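Local structure of GrgF (Penicillium sp. sh18, 6LZH) at residues A[6-11]-A[24-29]. The protein acts as a polyketide transferase of the alpha/beta hydrolase fold that helps build the alkylated furanone gregatin A, probably by fusing two polyketide chains through Claisen condensation. Numbering follows the deposited sequence.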
ATOM      1  N   LEU A   6      19.726 -30.858 -14.097  1.00 38.46           N
ATOM      2  CA  LEU A   6      18.400 -31.379 -13.794  1.00 33.38           C
ATOM      3  C   LEU A   6      17.314 -30.637 -14.583  1.00 31.55           C
ATOM      4  O   LEU A   6      17.481 -29.481 -14.959  1.00 32.99           O
ATOM      5  CB  LEU A   6      18.121 -31.290 -12.290  1.00 32.60           C
ATOM      6  CG  LEU A   6      18.810 -32.328 -11.392  1.00 40.70           C
ATOM      7  CD1 LEU A   6      18.521 -32.060  -9.923  1.00 36.03           C
ATOM      8  CD2 LEU A   6      18.381 -33.744 -11.761  1.00 41.62           C
ATOM      9  N   PRO A   7      16.203 -31.312 -14.856  1.00 39.21           N
ATOM     10  CA  PRO A   7      15.106 -30.655 -15.565  1.00 31.14           C
ATOM     11  C   PRO A   7      14.320 -29.736 -14.646  1.00 26.40           C
ATOM     12  O   PRO A   7      14.325 -29.856 -13.422  1.00 34.58           O
ATOM     13  CB  PRO A   7      14.226 -31.811 -16.066  1.00 36.98           C
ATOM     14  CG  PRO A   7      14.875 -33.081 -15.591  1.00 44.20           C
ATOM     15  CD  PRO A   7      15.925 -32.731 -14.579  1.00 41.55           C
ATOM     16  N   ARG A   8      13.647 -28.803 -15.282  1.00 28.72           N
ATOM     17  CA  ARG A   8      12.762 -27.860 -14.628  1.00 26.68           C
ATOM     18  C   ARG A   8      11.469 -28.564 -14.234  1.00 27.59           C
ATOM     19  O   ARG A   8      11.052 -29.520 -14.890  1.00 24.88           O
ATOM     20  CB  ARG A   8      12.521 -26.721 -15.612  1.00 26.59           C
ATOM     21  CG  ARG A   8      11.462 -25.728 -15.308  1.00 25.31           C
ATOM     22  CD  ARG A   8      11.256 -24.950 -16.592  1.00 27.53           C
ATOM     23  NE  ARG A   8      10.127 -25.472 -17.348  1.00 27.16           N
ATOM     24  CZ  ARG A   8       9.760 -25.024 -18.545  1.00 29.28           C
ATOM     25  NH1 ARG A   8      10.443 -24.045 -19.134  1.00 28.34           N
ATOM     26  NH2 ARG A   8       8.702 -25.551 -19.151  1.00 27.96           N
ATOM     27  N   SER A   9      10.857 -28.111 -13.135  1.00 22.53           N
ATOM     28  CA  SER A   9       9.601 -28.657 -12.632  1.00 22.50           C
ATOM     29  C   SER A   9       8.530 -27.574 -12.602  1.00 22.21           C
ATOM     30  O   SER A   9       8.817 -26.406 -12.330  1.00 22.83           O
ATOM     31  CB  SER A   9       9.742 -29.221 -11.203  1.00 21.54           C
ATOM     32  OG  SER A   9      10.461 -30.429 -11.181  1.00 27.39           O
ATOM     33  N   ASP A  10       7.290 -27.964 -12.887  1.00 22.01           N
ATOM     34  CA  ASP A  10       6.156 -27.086 -12.633  1.00 22.75           C
ATOM     35  C   ASP A  10       5.830 -27.151 -11.148  1.00 21.13           C
ATOM     36  O   ASP A  10       5.713 -28.244 -10.581  1.00 20.48           O
ATOM     37  CB  ASP A  10       4.937 -27.518 -13.439  1.00 23.05           C
ATOM     38  CG  ASP A  10       5.095 -27.313 -14.929  1.00 26.14           C
ATOM     39  OD1 ASP A  10       6.079 -26.704 -15.399  1.00 27.19           O
ATOM     40  OD2 ASP A  10       4.194 -27.766 -15.646  1.00 28.59           O
ATOM     41  N   VAL A  11       5.675 -25.991 -10.513  1.00 20.46           N
ATOM     42  CA  VAL A  11       5.387 -25.924  -9.086  1.00 17.19           C
ATOM     43  C   VAL A  11       4.290 -24.886  -8.861  1.00 19.04           C
ATOM     44  O   VAL A  11       4.029 -24.020  -9.701  1.00 15.41           O
ATOM     45  CB  VAL A  11       6.639 -25.568  -8.233  1.00 16.63           C
ATOM     46  CG1 VAL A  11       7.669 -26.688  -8.243  1.00 23.34           C
ATOM     47  CG2 VAL A  11       7.277 -24.238  -8.720  1.00 17.11           C
ATOM     48  N   TRP A  24       8.065 -22.225 -12.047  1.00 16.91           N
ATOM     49  CA  TRP A  24       9.048 -23.217 -12.437  1.00 19.76           C
ATOM     50  C   TRP A  24      10.128 -23.272 -11.381  1.00 18.24           C
ATOM     51  O   TRP A  24      10.599 -22.235 -10.909  1.00 17.90           O
ATOM     52  CB  TRP A  24       9.694 -22.882 -13.790  1.00 19.63           C
ATOM     53  CG  TRP A  24       8.805 -23.079 -14.967  1.00 19.88           C
ATOM     54  CD1 TRP A  24       7.859 -24.057 -15.130  1.00 21.43           C
ATOM     55  CD2 TRP A  24       8.786 -22.298 -16.166  1.00 17.17           C
ATOM     56  NE1 TRP A  24       7.251 -23.920 -16.348  1.00 20.27           N
ATOM     57  CE2 TRP A  24       7.798 -22.848 -17.005  1.00 20.15           C
ATOM     58  CE3 TRP A  24       9.502 -21.173 -16.606  1.00 18.44           C
ATOM     59  CZ2 TRP A  24       7.510 -22.324 -18.269  1.00 23.86           C
ATOM     60  CZ3 TRP A  24       9.216 -20.654 -17.859  1.00 23.81           C
ATOM     61  CH2 TRP A  24       8.225 -21.232 -18.678  1.00 22.28           C
ATOM     62  N   LEU A  25      10.530 -24.489 -11.043  1.00 17.85           N
ATOM     63  CA  LEU A  25      11.629 -24.747 -10.136  1.00 18.33           C
ATOM     64  C   LEU A  25      12.791 -25.306 -10.946  1.00 21.80           C
ATOM     65  O   LEU A  25      12.616 -26.284 -11.679  1.00 18.25           O
ATOM     66  CB  LEU A  25      11.187 -25.737  -9.057  1.00 19.89           C
ATOM     67  CG  LEU A  25      12.226 -26.187  -8.036  1.00 23.51           C
ATOM     68  CD1 LEU A  25      12.654 -25.014  -7.198  1.00 24.87           C
ATOM     69  CD2 LEU A  25      11.631 -27.296  -7.157  1.00 29.65           C
ATOM     70  N   PHE A  26      13.967 -24.677 -10.833  1.00 18.89           N
ATOM     71  CA  PHE A  26      15.205 -25.146 -11.465  1.00 19.22           C
ATOM     72  C   PHE A  26      16.124 -25.686 -10.371  1.00 19.56           C
ATOM     73  O   PHE A  26      16.913 -24.928  -9.774  1.00 16.40           O
ATOM     74  CB  PHE A  26      15.899 -24.030 -12.260  1.00 17.81           C
ATOM     75  CG  PHE A  26      15.062 -23.459 -13.389  1.00 19.05           C
ATOM     76  CD1 PHE A  26      14.030 -22.560 -13.125  1.00 18.83           C
ATOM     77  CD2 PHE A  26      15.306 -23.822 -14.716  1.00 18.42           C
ATOM     78  CE1 PHE A  26      13.258 -22.038 -14.159  1.00 19.72           C
ATOM     79  CE2 PHE A  26      14.550 -23.285 -15.752  1.00 19.46           C
ATOM     80  CZ  PHE A  26      13.527 -22.400 -15.474  1.00 19.65           C
ATOM     81  N   PRO A  27      16.043 -26.979 -10.048  1.00 18.64           N
ATOM     82  CA  PRO A  27      16.801 -27.503  -8.907  1.00 19.89           C
ATOM     83  C   PRO A  27      18.281 -27.623  -9.204  1.00 22.61           C
ATOM     84  O   PRO A  27      18.686 -28.097 -10.268  1.00 24.45           O
ATOM     85  CB  PRO A  27      16.177 -28.886  -8.669  1.00 21.85           C
ATOM     86  CG  PRO A  27      15.555 -29.243  -9.964  1.00 20.35           C
ATOM     87  CD  PRO A  27      15.060 -27.954 -10.549  1.00 18.58           C
ATOM     88  N   ALA A  28      19.088 -27.194  -8.237  1.00 19.68           N
ATOM     89  CA  ALA A  28      20.509 -27.495  -8.257  1.00 21.38           C
ATOM     90  C   ALA A  28      20.723 -28.980  -7.968  1.00 24.36           C
ATOM     91  O   ALA A  28      19.822 -29.681  -7.504  1.00 22.91           O
ATOM     92  CB  ALA A  28      21.260 -26.661  -7.226  1.00 21.83           C
ATOM     93  N   SER A  29      21.944 -29.450  -8.246  1.00 25.33           N
ATOM     94  CA  SER A  29      22.303 -30.858  -8.114  1.00 28.25           C
ATOM     95  C   SER A  29      22.509 -31.297  -6.675  1.00 30.74           C
ATOM     96  O   SER A  29      22.641 -32.501  -6.429  1.00 35.26           O
ATOM     97  CB  SER A  29      23.577 -31.152  -8.907  1.00 36.81           C
ATOM     98  OG  SER A  29      23.394 -30.822 -10.271  1.00 41.72           O
TER
HETATM   99  O   HOH W   1      20.680 -29.497 -11.486  1.00 31.87           O
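With CG of Arg8 set opposite its own backbone N (chi1 169°) and the chain bent at chi3 (97°), the guanidinium is laid over the indole of Trp24, whose CG in turn stands opposite its carbonyl carbon. The two belong to the beta hairpin of strands 9-14 and 20-26, which forms the antiparallel margin of the alpha/beta hydrolase sheet, and they illustrate how a cation can lie flat on an aromatic ring across neighbouring strands. The planes lie 7° apart, and Arg8 CZ sits 3.6 Å from the centroid of the Trp24 five-membered ring, over its face, which makes this a stacked cation-pi contact. The methylenes of Arg8 take part as well: its CD makes a CH-pi contact with the five-membered ring of Trp24, and its CG makes another with Phe26, lying 4.1 Å from the centroid of that ring, over its face. Asp10 comes to the indole from the edge instead, OD1 in the ring plane and 3.2 Å from NE1 of Trp24, where its charge could help balance that of the arginine. A leucine in place of Trp24 would probably leave the guanidinium without its flat support, free to swing into solvent.

Beneath the stack, Ser9 and Leu25 form a hydrogen-bonded pair, Ser9 N to Leu25 O and Leu25 N to Ser9 O, both 2.9 Å. Across the sheet from Trp24, Val11 CG1 packs on Leu25 CB at 3.7 Å, and Trp97 and Phe98 of helix 84-99 border this side. Beyond the strands a water takes over, accepting from Leu6 N and donating to Pro27 O at 2.7 Å.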